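Local coordinates for putative dihydrodipicolinate synthase family protein (Coccidioides immitis, PDB 3QFE) that is of unknown function but belongs to the dihydrodipicolinate synthase family of TIM-barrel proteins, at residues S33-Y38 and A73-G78; A39-S44 and V224-V229; V50-N55 and A67-T72; F81-G86 and A105-V110. One frame throughout, in Å; residues are numbered along the deposited sequence.

Overall arrangement
All four contacts lie in one TIM barrel: one pairs two strands, one sets a strand end on a helix, and two join helices of the outer layer. Contacts 3 and 4 lie closest, centres about 8 Å apart, because strands 48-51 and 83-86 are adjacent in the parallel sheet; Ile51 N comes 2.8 Å from Met84 O. Contact 1 lays helix 31-42 against helix 63-77, with Ala73 and Tyr38 both resting on Ile51. Its centre is about 10 Å from that of contact 3. Contact 2 carries helix 31-42 on to helix 226-237 and lies about 18 Å from contact 4 between centres. A bound calcium ion lies about 8 Å from the side chain of Tyr40 in contact 2.

Contact 1 of 4, residues S33-Y38 and A73-G78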
loop_
_atom_site.group_PDB
_atom_site.type_symbol
_atom_site.label_atom_id
_atom_site.label_comp_id
_atom_site.label_asym_id
_atom_site.label_seq_id
_atom_site.Cartn_x
_atom_site.Cartn_y
_atom_site.Cartn_z
ATOM N N SER A 33 5.259 -18.519 -4.830
ATOM C CA SER A 33 4.313 -18.166 -3.787
ATOM C C SER A 33 3.797 -16.735 -3.938
ATOM O O SER A 33 2.601 -16.482 -3.799
ATOM C CB SER A 33 4.912 -18.400 -2.413
ATOM O OG SER A 33 5.370 -19.741 -2.349
ATOM N N GLN A 34 4.704 -15.806 -4.240
ATOM C CA GLN A 34 4.357 -14.409 -4.416
ATOM C C GLN A 34 3.264 -14.214 -5.466
ATOM O O GLN A 34 2.360 -13.397 -5.279
ATOM C CB GLN A 34 5.601 -13.601 -4.837
ATOM C CG GLN A 34 5.413 -12.113 -4.670
ATOM C CD GLN A 34 5.428 -11.696 -3.216
ATOM O OE1 GLN A 34 6.442 -11.814 -2.528
ATOM N NE2 GLN A 34 4.312 -11.227 -2.738
ATOM N N GLU A 35 3.376 -14.909 -6.589
ATOM C CA GLU A 35 2.364 -14.797 -7.632
ATOM C C GLU A 35 0.973 -15.293 -7.149
ATOM O O GLU A 35 -0.033 -14.620 -7.396
ATOM C CB GLU A 35 2.783 -15.540 -8.897
ATOM C CG GLU A 35 2.017 -15.076 -10.125
ATOM C CD GLU A 35 2.185 -15.996 -11.318
ATOM O OE1 GLU A 35 3.125 -16.800 -11.295
ATOM O OE2 GLU A 35 1.386 -15.931 -12.287
ATOM N N ARG A 36 0.946 -16.442 -6.465
ATOM C CA ARG A 36 -0.279 -16.982 -5.878
ATOM C C ARG A 36 -0.929 -15.974 -4.967
ATOM O O ARG A 36 -2.148 -15.793 -5.000
ATOM C CB ARG A 36 -0.010 -18.262 -5.075
ATOM C CG ARG A 36 0.408 -19.425 -5.919
ATOM C CD ARG A 36 0.414 -20.723 -5.136
ATOM N NE ARG A 36 0.680 -21.846 -6.034
ATOM C CZ ARG A 36 0.870 -23.095 -5.627
ATOM N NH1 ARG A 36 1.100 -24.055 -6.519
ATOM N NH2 ARG A 36 0.827 -23.384 -4.330
ATOM N N TYR A 37 -0.106 -15.310 -4.159
ATOM C CA TYR A 37 -0.572 -14.402 -3.120
ATOM C C TYR A 37 -1.132 -13.107 -3.699
ATOM O O TYR A 37 -2.234 -12.707 -3.359
ATOM C CB TYR A 37 0.569 -14.115 -2.141
ATOM C CG TYR A 37 0.194 -13.189 -1.002
ATOM C CD1 TYR A 37 -0.643 -13.623 0.038
ATOM C CD2 TYR A 37 0.661 -11.888 -0.966
ATOM C CE1 TYR A 37 -0.989 -12.783 1.093
ATOM C CE2 TYR A 37 0.320 -11.031 0.077
ATOM C CZ TYR A 37 -0.508 -11.487 1.109
ATOM O OH TYR A 37 -0.847 -10.631 2.149
ATOM N N TYR A 38 -0.378 -12.467 -4.592
ATOM C CA TYR A 38 -0.850 -11.277 -5.296
ATOM C C TYR A 38 -2.165 -11.548 -6.037
ATOM O O TYR A 38 -3.073 -10.707 -6.032
ATOM C CB TYR A 38 0.166 -10.840 -6.338
ATOM C CG TYR A 38 1.453 -10.168 -5.868
ATOM C CD1 TYR A 38 1.519 -9.453 -4.691
ATOM C CD2 TYR A 38 2.591 -10.216 -6.665
ATOM C CE1 TYR A 38 2.701 -8.823 -4.306
ATOM C CE2 TYR A 38 3.770 -9.577 -6.303
ATOM C CZ TYR A 38 3.815 -8.888 -5.123
ATOM O OH TYR A 38 4.976 -8.274 -4.764
ATOM N N ALA A 73 3.855 -9.161 -9.926
ATOM C CA ALA A 73 2.564 -8.558 -9.659
ATOM C C ALA A 73 1.744 -8.459 -10.936
ATOM O O ALA A 73 0.622 -8.991 -10.982
ATOM C CB ALA A 73 2.696 -7.192 -8.968
ATOM N N ARG A 74 2.300 -7.848 -11.991
ATOM C CA ARG A 74 1.547 -7.683 -13.251
ATOM C C ARG A 74 1.032 -9.019 -13.809
ATOM O O ARG A 74 -0.104 -9.110 -14.255
ATOM C CB ARG A 74 2.380 -6.934 -14.301
ATOM C CG ARG A 74 1.744 -6.831 -15.707
ATOM C CD ARG A 74 0.400 -6.106 -15.621
ATOM N NE ARG A 74 0.539 -4.731 -15.119
ATOM C CZ ARG A 74 -0.442 -4.034 -14.537
ATOM N NH1 ARG A 74 -1.650 -4.575 -14.351
ATOM N NH2 ARG A 74 -0.209 -2.781 -14.114
ATOM N N LYS A 75 1.872 -10.050 -13.784
ATOM C CA LYS A 75 1.481 -11.376 -14.255
ATOM C C LYS A 75 0.345 -11.958 -13.379
ATOM O O LYS A 75 -0.583 -12.580 -13.890
ATOM C CB LYS A 75 2.699 -12.305 -14.284
ATOM C CG LYS A 75 2.415 -13.716 -14.757
ATOM C CD LYS A 75 3.701 -14.591 -14.812
ATOM C CE LYS A 75 3.348 -16.104 -14.931
ATOM N NZ LYS A 75 4.508 -17.025 -14.655
ATOM N N ALA A 76 0.403 -11.724 -12.073
ATOM C CA ALA A 76 -0.607 -12.267 -11.154
ATOM C C ALA A 76 -1.985 -11.661 -11.345
ATOM O O ALA A 76 -2.976 -12.348 -11.120
ATOM C CB ALA A 76 -0.175 -12.052 -9.700
ATOM N N VAL A 77 -2.049 -10.375 -11.720
ATOM C CA VAL A 77 -3.319 -9.628 -11.713
ATOM C C VAL A 77 -3.902 -9.362 -13.125
ATOM O O VAL A 77 -5.091 -9.045 -13.267
ATOM C CB VAL A 77 -3.227 -8.312 -10.874
ATOM C CG1 VAL A 77 -2.518 -8.564 -9.534
ATOM C CG2 VAL A 77 -2.498 -7.178 -11.645
ATOM N N GLY A 78 -3.070 -9.509 -14.160
ATOM C CA GLY A 78 -3.508 -9.253 -15.526
ATOM C C GLY A 78 -3.373 -7.786 -15.881
ATOM O O GLY A 78 -3.080 -6.969 -15.012
HETATM O O HOH W 1 -1.206 -15.353 -13.399
#
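Two neighbouring helices on the outside of the barrel, 31-42 and 63-77, meet where Tyr38 and Glu35 face Ala73, Lys75 and Ala76. Their short segments cross at -49°, with the axes 8.3 Å apart. Small residues permit this: Ala76 CB sits 3.6 Å from Tyr38 CB, lies near the plane of the ring at its edge, and also touches the backbone oxygen of Glu35. Further along the ring, Tyr38 CD2 comes within 3.4 Å of Ala73 CA, while Gln34 NE2 lies over one ring face, offset toward the rim. As in other TIM barrels, such helices form a layer around the strands, and Tyr38 and Ala73 both continue inward onto Ile51 of strand 48-51. At the outer margin Glu35 and Lys75, both with extended chains, pass at a slant to one another. Glu35 OE2 packs 3.3 Å from Lys75 CE, whereas the charged atoms Glu35 OE1 and Lys75 NZ form only a long salt bridge of 3.6 Å. A water donates to both Glu35 OE2 and Lys75 O, 2.9 Å from each, tying the carboxylate to the last turn of helix 63-77. Just past its end, Gly78 leaves helical angles with positive phi (86°), and Gly78 O, in the guanidinium plane of Arg74, accepts from Arg74 NH1.

Contact 2 of 4, residues A39-S44 and V224-V229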
loop_
_atom_site.group_PDB
_atom_site.type_symbol
_atom_site.label_atom_id
_atom_site.label_comp_id
_atom_site.label_asym_id
_atom_site.label_seq_id
_atom_site.Cartn_x
_atom_site.Cartn_y
_atom_site.Cartn_z
ATOM N N ALA A 39 -2.247 -12.705 -6.709
ATOM C CA ALA A 39 -3.422 -13.055 -7.481
ATOM C C ALA A 39 -4.617 -13.211 -6.530
ATOM O O ALA A 39 -5.705 -12.682 -6.786
ATOM C CB ALA A 39 -3.182 -14.302 -8.277
ATOM N N TYR A 40 -4.405 -13.893 -5.412
ATOM C CA TYR A 40 -5.461 -14.040 -4.421
ATOM C C TYR A 40 -5.962 -12.666 -3.930
ATOM O O TYR A 40 -7.184 -12.427 -3.841
ATOM C CB TYR A 40 -4.974 -14.859 -3.237
ATOM C CG TYR A 40 -6.076 -15.086 -2.230
ATOM C CD1 TYR A 40 -7.019 -16.099 -2.422
ATOM C CD2 TYR A 40 -6.196 -14.272 -1.107
ATOM C CE1 TYR A 40 -8.030 -16.298 -1.518
ATOM C CE2 TYR A 40 -7.221 -14.456 -0.197
ATOM C CZ TYR A 40 -8.134 -15.464 -0.407
ATOM O OH TYR A 40 -9.153 -15.658 0.486
ATOM N N LEU A 41 -5.032 -11.763 -3.604
ATOM C CA LEU A 41 -5.429 -10.425 -3.126
ATOM C C LEU A 41 -6.220 -9.657 -4.189
ATOM O O LEU A 41 -7.231 -9.015 -3.876
ATOM C CB LEU A 41 -4.221 -9.589 -2.681
ATOM C CG LEU A 41 -3.380 -10.063 -1.498
ATOM C CD1 LEU A 41 -2.277 -9.041 -1.284
ATOM C CD2 LEU A 41 -4.201 -10.224 -0.231
ATOM N N ALA A 42 -5.787 -9.729 -5.437
ATOM C CA ALA A 42 -6.473 -8.959 -6.479
ATOM C C ALA A 42 -7.866 -9.483 -6.763
ATOM O O ALA A 42 -8.708 -8.744 -7.278
ATOM C CB ALA A 42 -5.656 -8.889 -7.760
ATOM N N ARG A 43 -8.102 -10.739 -6.407
ATOM C CA ARG A 43 -9.399 -11.379 -6.594
ATOM C C ARG A 43 -10.330 -11.268 -5.348
ATOM O O ARG A 43 -11.410 -11.902 -5.274
ATOM C CB ARG A 43 -9.166 -12.841 -7.037
ATOM C CG ARG A 43 -8.561 -12.929 -8.463
ATOM C CD ARG A 43 -9.653 -12.868 -9.559
ATOM N NE ARG A 43 -10.739 -13.773 -9.194
ATOM C CZ ARG A 43 -10.670 -15.100 -9.305
ATOM N NH1 ARG A 43 -9.591 -15.691 -9.840
ATOM N NH2 ARG A 43 -11.681 -15.835 -8.868
ATOM N N SER A 44 -9.921 -10.443 -4.382
ATOM C CA SER A 44 -10.700 -10.311 -3.153
ATOM C C SER A 44 -11.373 -8.955 -2.993
ATOM O O SER A 44 -11.603 -8.509 -1.876
ATOM C CB SER A 44 -9.841 -10.592 -1.928
ATOM O OG SER A 44 -9.204 -11.830 -2.026
ATOM N N VAL A 224 -4.231 -9.019 5.327
ATOM C CA VAL A 224 -4.673 -10.087 6.208
ATOM C C VAL A 224 -6.096 -10.549 5.900
ATOM O O VAL A 224 -6.339 -11.741 5.722
ATOM C CB VAL A 224 -4.553 -9.665 7.670
ATOM C CG1 VAL A 224 -4.756 -10.878 8.571
ATOM C CG2 VAL A 224 -3.180 -9.046 7.903
ATOM N N PHE A 225 -7.020 -9.590 5.813
ATOM C CA PHE A 225 -8.426 -9.866 5.532
ATOM C C PHE A 225 -8.939 -8.975 4.403
ATOM O O PHE A 225 -9.695 -8.044 4.629
ATOM C CB PHE A 225 -9.234 -9.694 6.816
ATOM C CG PHE A 225 -8.769 -10.583 7.944
ATOM C CD1 PHE A 225 -8.814 -11.951 7.826
ATOM C CD2 PHE A 225 -8.282 -10.042 9.114
ATOM C CE1 PHE A 225 -8.368 -12.765 8.863
ATOM C CE2 PHE A 225 -7.865 -10.844 10.158
ATOM C CZ PHE A 225 -7.897 -12.203 10.034
ATOM N N PRO A 226 -8.526 -9.254 3.163
ATOM C CA PRO A 226 -8.859 -8.312 2.109
ATOM C C PRO A 226 -10.355 -8.193 1.802
ATOM O O PRO A 226 -10.821 -7.092 1.476
ATOM C CB PRO A 226 -8.071 -8.844 0.899
ATOM C CG PRO A 226 -7.820 -10.294 1.195
ATOM C CD PRO A 226 -7.637 -10.339 2.687
ATOM N N LYS A 227 -11.101 -9.294 1.901
ATOM C CA LYS A 227 -12.540 -9.272 1.598
ATOM C C LYS A 227 -13.268 -8.392 2.606
ATOM O O LYS A 227 -14.124 -7.568 2.241
ATOM C CB LYS A 227 -13.153 -10.680 1.621
ATOM C CG LYS A 227 -13.514 -11.252 0.271
ATOM C CD LYS A 227 -14.302 -10.258 -0.601
ATOM C CE LYS A 227 -15.448 -10.925 -1.314
ATOM N NZ LYS A 227 -16.089 -10.000 -2.262
ATOM N N THR A 228 -12.918 -8.565 3.881
ATOM C CA THR A 228 -13.495 -7.743 4.951
ATOM C C THR A 228 -13.217 -6.259 4.718
ATOM O O THR A 228 -14.139 -5.451 4.727
ATOM C CB THR A 228 -13.036 -8.199 6.345
ATOM O OG1 THR A 228 -13.311 -9.593 6.490
ATOM C CG2 THR A 228 -13.784 -7.452 7.437
ATOM N N VAL A 229 -11.968 -5.901 4.460
ATOM C CA VAL A 229 -11.652 -4.498 4.267
ATOM C C VAL A 229 -12.393 -3.951 3.042
ATOM O O VAL A 229 -12.874 -2.826 3.077
ATOM C CB VAL A 229 -10.114 -4.222 4.181
ATOM C CG1 VAL A 229 -9.853 -2.795 3.768
ATOM C CG2 VAL A 229 -9.466 -4.450 5.506
#
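Pro226 presents its ring to three side chains of the 39-44 segment, each meeting it differently. Ser44 points its CB toward the proline, with Ser44 CB 3.7 Å from Pro226 CG. Leu41 runs across at about a right angle, and its CD2 branch ends 3.9 Å from the same Pro226 CG. Tyr40 adds a looser touch from an oblique direction, with CE2 4.4 Å from Pro226 CG. The serine hydroxyl is turned back into its own chain: with OG beside the backbone N (chi1 -54°), Ser44 OG donates to Tyr40 O at 2.8 Å, tilted 33° from that carbonyl plane, and also lies over the rim of the Tyr40 ring. This bond bridges the last turn of helix 31-42 and the residues beyond it. Beside the proline, the bent chain of Lys227 lays CD 3.5 Å from Ser44 O, so its aliphatic part lines the backbone. Lys227 N, in the first turn of helix 226-237, donates to Glu314 of helix 297-317, the C-terminal helix whose Ala315 is one of the calcium ligands. Strands 13-17 and 216-218 are neighbours in the parallel sheet, and helices 31-42 and 226-237 meet in the helical layer outside the TIM barrel.

Contact 3 of 4, residues V50-N55 and A67-T72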
loop_
_atom_site.group_PDB
_atom_site.type_symbol
_atom_site.label_atom_id
_atom_site.label_comp_id
_atom_site.label_asym_id
_atom_site.label_seq_id
_atom_site.Cartn_x
_atom_site.Cartn_y
_atom_site.Cartn_z
ATOM N N VAL A 50 -0.498 -2.000 -4.148
ATOM C CA VAL A 50 0.721 -1.255 -3.991
ATOM C C VAL A 50 1.850 -2.254 -3.813
ATOM O O VAL A 50 1.863 -3.000 -2.842
ATOM C CB VAL A 50 0.633 -0.254 -2.816
ATOM C CG1 VAL A 50 2.003 0.352 -2.521
ATOM C CG2 VAL A 50 -0.414 0.825 -3.132
ATOM N N ILE A 51 2.756 -2.294 -4.787
ATOM C CA ILE A 51 3.900 -3.184 -4.749
ATOM C C ILE A 51 5.130 -2.373 -4.363
ATOM O O ILE A 51 5.383 -1.310 -4.921
ATOM C CB ILE A 51 4.123 -3.879 -6.132
ATOM C CG1 ILE A 51 2.812 -4.489 -6.643
ATOM C CG2 ILE A 51 5.204 -4.950 -6.051
ATOM C CD1 ILE A 51 2.160 -5.500 -5.679
ATOM N N LEU A 52 5.890 -2.883 -3.412
ATOM C CA LEU A 52 7.101 -2.243 -2.932
ATOM C C LEU A 52 6.789 -1.067 -2.043
ATOM O O LEU A 52 7.572 -0.135 -1.948
ATOM C CB LEU A 52 8.059 -1.826 -4.061
ATOM C CG LEU A 52 8.406 -2.821 -5.169
ATOM C CD1 LEU A 52 9.310 -2.135 -6.204
ATOM C CD2 LEU A 52 9.049 -4.080 -4.602
ATOM N N GLY A 53 5.650 -1.116 -1.373
ATOM C CA GLY A 53 5.393 -0.202 -0.256
ATOM C C GLY A 53 6.338 -0.552 0.874
ATOM O O GLY A 53 7.208 -1.416 0.725
ATOM N N THR A 54 6.174 0.105 2.012
ATOM C CA THR A 54 7.047 -0.124 3.176
ATOM C C THR A 54 6.828 -1.527 3.779
ATOM O O THR A 54 7.785 -2.153 4.277
ATOM C CB THR A 54 6.844 1.016 4.216
ATOM O OG1 THR A 54 7.388 2.237 3.676
ATOM C CG2 THR A 54 7.499 0.697 5.587
ATOM N N ASN A 55 5.573 -2.002 3.714
ATOM C CA ASN A 55 5.193 -3.349 4.140
ATOM C C ASN A 55 5.874 -4.490 3.359
ATOM O O ASN A 55 5.947 -5.614 3.837
ATOM C CB ASN A 55 3.665 -3.513 4.089
ATOM C CG ASN A 55 2.967 -2.716 5.173
ATOM O OD1 ASN A 55 2.923 -3.131 6.335
ATOM N ND2 ASN A 55 2.446 -1.543 4.811
ATOM N N ALA A 67 12.307 -5.112 -9.461
ATOM C CA ALA A 67 11.730 -5.266 -10.812
ATOM C C ALA A 67 11.007 -6.601 -10.987
ATOM O O ALA A 67 10.002 -6.675 -11.683
ATOM C CB ALA A 67 12.842 -5.111 -11.914
ATOM N N GLN A 68 11.556 -7.663 -10.403
ATOM C CA GLN A 68 10.936 -8.986 -10.503
ATOM C C GLN A 68 9.596 -8.981 -9.780
ATOM O O GLN A 68 8.641 -9.600 -10.238
ATOM C CB GLN A 68 11.844 -10.092 -9.942
ATOM C CG GLN A 68 12.983 -10.361 -10.868
ATOM C CD GLN A 68 14.120 -11.165 -10.243
ATOM O OE1 GLN A 68 14.216 -11.316 -9.013
ATOM N NE2 GLN A 68 14.994 -11.689 -11.104
ATOM N N LEU A 69 9.516 -8.276 -8.664
ATOM C CA LEU A 69 8.270 -8.276 -7.921
ATOM C C LEU A 69 7.202 -7.538 -8.694
ATOM O O LEU A 69 6.075 -8.008 -8.764
ATOM C CB LEU A 69 8.449 -7.695 -6.541
ATOM C CG LEU A 69 9.186 -8.581 -5.543
ATOM C CD1 LEU A 69 9.341 -7.763 -4.270
ATOM C CD2 LEU A 69 8.373 -9.865 -5.265
ATOM N N ILE A 70 7.565 -6.412 -9.319
ATOM C CA ILE A 70 6.593 -5.667 -10.095
ATOM C C ILE A 70 6.094 -6.535 -11.235
ATOM O O ILE A 70 4.883 -6.664 -11.418
ATOM C CB ILE A 70 7.134 -4.319 -10.620
ATOM C CG1 ILE A 70 7.525 -3.426 -9.426
ATOM C CG2 ILE A 70 6.043 -3.591 -11.424
ATOM C CD1 ILE A 70 8.362 -2.167 -9.811
ATOM N N ALA A 71 7.019 -7.159 -11.968
ATOM C CA ALA A 71 6.673 -8.029 -13.099
ATOM C C ALA A 71 5.801 -9.214 -12.645
ATOM O O ALA A 71 4.856 -9.623 -13.324
ATOM C CB ALA A 71 7.973 -8.546 -13.790
ATOM N N THR A 72 6.120 -9.749 -11.475
ATOM C CA THR A 72 5.360 -10.851 -10.903
ATOM C C THR A 72 3.948 -10.355 -10.528
ATOM O O THR A 72 2.955 -11.037 -10.832
ATOM C CB THR A 72 6.128 -11.497 -9.715
ATOM O OG1 THR A 72 7.333 -12.086 -10.215
ATOM C CG2 THR A 72 5.296 -12.568 -9.003
#
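Ile51, the last residue of its strand, approaches Ile70 of helix 63-77 to 6.5 Å between CA atoms, and directly after it the chain turns at Leu52, which takes up left-handed helical angles (phi 75°, psi 28°). Both Ile51 and Leu52 therefore point their side chains at the helix, instead of alternating as they would in a continued strand. Leu52 makes the closer contacts and splits its two methyls between two partners: CD2 meets Leu69 CD1 at 3.7 Å, the side chains slanting past one another, while Leu52 CD1 meets Ile70 CD1, also at 3.7 Å, with those side chains at about a right angle. The fork thus straddles adjacent residues of the helix. The segments belong to the beta-alpha-beta unit formed by strand 48-51, helix 63-77 and strand 83-86, the repeating crossover of a TIM barrel, and the buried side chains fill the layer between sheet and helix. Ile51 reaches the helix less tightly. Its CG2 branch, set anti to the backbone N, lies 4.2 Å from Leu69 O and 4.4 Å from Ile70 CG1. Ile70 also touches Ala85 of the next strand, and Leu69 touches Tyr38 of helix 31-42. Within the helix, Gln68 O takes two donors from opposite faces of its plane, Thr72 N and Thr72 OG1, both at 2.8 Å.

Contact 4 of 4, residues F81-G86 and A105-V110; sequences FPIMAG and AGANYV
Met84 and Tyr109 form one bridge of a parallel pair and Ala85 and Val110 the next, joining strands 83-86 and 109-112, neighbours in the TIM-barrel sheet connected through helix 92-105 in a beta-alpha-beta unit. That helix finishes in a Schellman motif at Gly106, after which the chain runs through Ala107 and Asn108 into the second strand. Backbone hydrogen bonds set the register. Ile83 O accepts two donors in its carbonyl plane, Asn108 N at 2.9 Å and Tyr109 N at 3.2 Å. Two residues on, Ala85 N gives a nearly straight bond to Tyr109 O, 2.8 Å long with an angle of 173° at the hydrogen. CA-H...O contacts reinforce the pairing, with Val110 CA 3.2 Å from Ala85 O.

A side chain extends the pattern before the strand begins. Asn108 OD1 accepts Ile83 N in its carbonyl plane at 2.8 Å, its CG standing beside its own backbone N (chi1 -52°) to bring the amide over. The same oxygen also receives Arg74 NH2 from helix 63-77, which should fix the amide's rotation.

Apolar contacts lie on both faces. On the side of Ala85, its CB meets Ala107 CB at 3.9 Å. On the side of Met84, its CG packs 4.1 Å from Tyr109 CB, and Pro82 CB lies at the edge of the tyrosine ring, whose hydroxyl is hydrogen-bonded to Pro7 O. One face of that ring is covered by its own neighbour, Asn108 CB, which sits over the ring centre, 3.7 Å above the plane.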
loop_
_atom_site.group_PDB
_atom_site.type_symbol
_atom_site.label_atom_id
_atom_site.label_comp_id
_atom_site.label_asym_id
_atom_site.label_seq_id
_atom_site.Cartn_x
_atom_site.Cartn_y
_atom_site.Cartn_z
ATOM N N PHE A 81 -5.775 -4.628 -13.972
ATOM C CA PHE A 81 -5.779 -4.362 -12.547
ATOM C C PHE A 81 -4.609 -3.425 -12.174
ATOM O O PHE A 81 -3.450 -3.695 -12.512
ATOM C CB PHE A 81 -5.687 -5.682 -11.769
ATOM C CG PHE A 81 -6.077 -5.566 -10.302
ATOM C CD1 PHE A 81 -7.396 -5.783 -9.908
ATOM C CD2 PHE A 81 -5.127 -5.231 -9.336
ATOM C CE1 PHE A 81 -7.762 -5.666 -8.567
ATOM C CE2 PHE A 81 -5.466 -5.118 -8.015
ATOM C CZ PHE A 81 -6.777 -5.329 -7.613
ATOM N N PRO A 82 -4.914 -2.319 -11.479
ATOM C CA PRO A 82 -3.964 -1.236 -11.207
ATOM C C PRO A 82 -2.836 -1.661 -10.279
ATOM O O PRO A 82 -3.069 -2.339 -9.265
ATOM C CB PRO A 82 -4.828 -0.163 -10.527
ATOM C CG PRO A 82 -6.257 -0.498 -10.908
ATOM C CD PRO A 82 -6.278 -1.995 -11.025
ATOM N N ILE A 83 -1.622 -1.285 -10.649
ATOM C CA ILE A 83 -0.485 -1.506 -9.805
ATOM C C ILE A 83 0.275 -0.204 -9.585
ATOM O O ILE A 83 0.635 0.480 -10.538
ATOM C CB ILE A 83 0.458 -2.577 -10.385
ATOM C CG1 ILE A 83 -0.151 -3.975 -10.228
ATOM C CG2 ILE A 83 1.826 -2.529 -9.688
ATOM C CD1 ILE A 83 0.585 -5.001 -11.099
ATOM N N MET A 84 0.495 0.116 -8.314
ATOM C CA MET A 84 1.250 1.268 -7.905
ATOM C C MET A 84 2.544 0.756 -7.296
ATOM O O MET A 84 2.529 -0.024 -6.352
ATOM C CB MET A 84 0.433 2.079 -6.882
ATOM C CG MET A 84 1.076 3.428 -6.443
ATOM S SD MET A 84 0.007 4.263 -5.246
ATOM C CE MET A 84 -1.561 4.473 -6.106
ATOM N N ALA A 85 3.672 1.184 -7.836
ATOM C CA ALA A 85 4.950 0.681 -7.369
ATOM C C ALA A 85 5.673 1.727 -6.535
ATOM O O ALA A 85 5.824 2.876 -6.966
ATOM C CB ALA A 85 5.815 0.279 -8.562
ATOM N N GLY A 86 6.139 1.327 -5.353
ATOM C CA GLY A 86 7.011 2.177 -4.539
ATOM C C GLY A 86 8.378 2.254 -5.197
ATOM O O GLY A 86 8.901 1.246 -5.704
ATOM N N ALA A 105 8.588 -3.051 -16.129
ATOM C CA ALA A 105 8.046 -4.256 -15.518
ATOM C C ALA A 105 6.510 -4.281 -15.503
ATOM O O ALA A 105 5.923 -5.290 -15.181
ATOM C CB ALA A 105 8.622 -4.445 -14.131
ATOM N N GLY A 106 5.873 -3.168 -15.863
ATOM C CA GLY A 106 4.429 -3.115 -16.014
ATOM C C GLY A 106 3.604 -2.326 -15.004
ATOM O O GLY A 106 2.384 -2.443 -15.016
ATOM N N ALA A 107 4.219 -1.533 -14.125
ATOM C CA ALA A 107 3.452 -0.694 -13.178
ATOM C C ALA A 107 2.616 0.398 -13.888
ATOM O O ALA A 107 2.936 0.768 -15.026
ATOM C CB ALA A 107 4.375 -0.078 -12.152
ATOM N N ASN A 108 1.528 0.878 -13.257
ATOM C CA ASN A 108 0.714 1.974 -13.835
ATOM C C ASN A 108 1.079 3.321 -13.215
ATOM O O ASN A 108 0.967 4.380 -13.865
ATOM C CB ASN A 108 -0.795 1.755 -13.639
ATOM C CG ASN A 108 -1.268 0.396 -14.111
ATOM O OD1 ASN A 108 -1.569 -0.486 -13.303
ATOM N ND2 ASN A 108 -1.339 0.216 -15.408
ATOM N N TYR A 109 1.500 3.271 -11.949
ATOM C CA TYR A 109 1.833 4.457 -11.192
ATOM C C TYR A 109 3.071 4.202 -10.342
ATOM O O TYR A 109 3.368 3.049 -9.961
ATOM C CB TYR A 109 0.679 4.822 -10.252
ATOM C CG TYR A 109 -0.723 4.685 -10.822
ATOM C CD1 TYR A 109 -1.237 5.612 -11.729
ATOM C CD2 TYR A 109 -1.535 3.658 -10.425
ATOM C CE1 TYR A 109 -2.520 5.496 -12.225
ATOM C CE2 TYR A 109 -2.830 3.527 -10.914
ATOM C CZ TYR A 109 -3.317 4.443 -11.801
ATOM O OH TYR A 109 -4.601 4.273 -12.268
ATOM N N VAL A 110 3.767 5.275 -9.987
ATOM C CA VAL A 110 4.867 5.141 -9.055
ATOM C C VAL A 110 4.598 5.968 -7.826
ATOM O O VAL A 110 4.076 7.079 -7.915
ATOM C CB VAL A 110 6.258 5.475 -9.669
ATOM C CG1 VAL A 110 6.565 4.496 -10.734
ATOM C CG2 VAL A 110 6.307 6.886 -10.237
#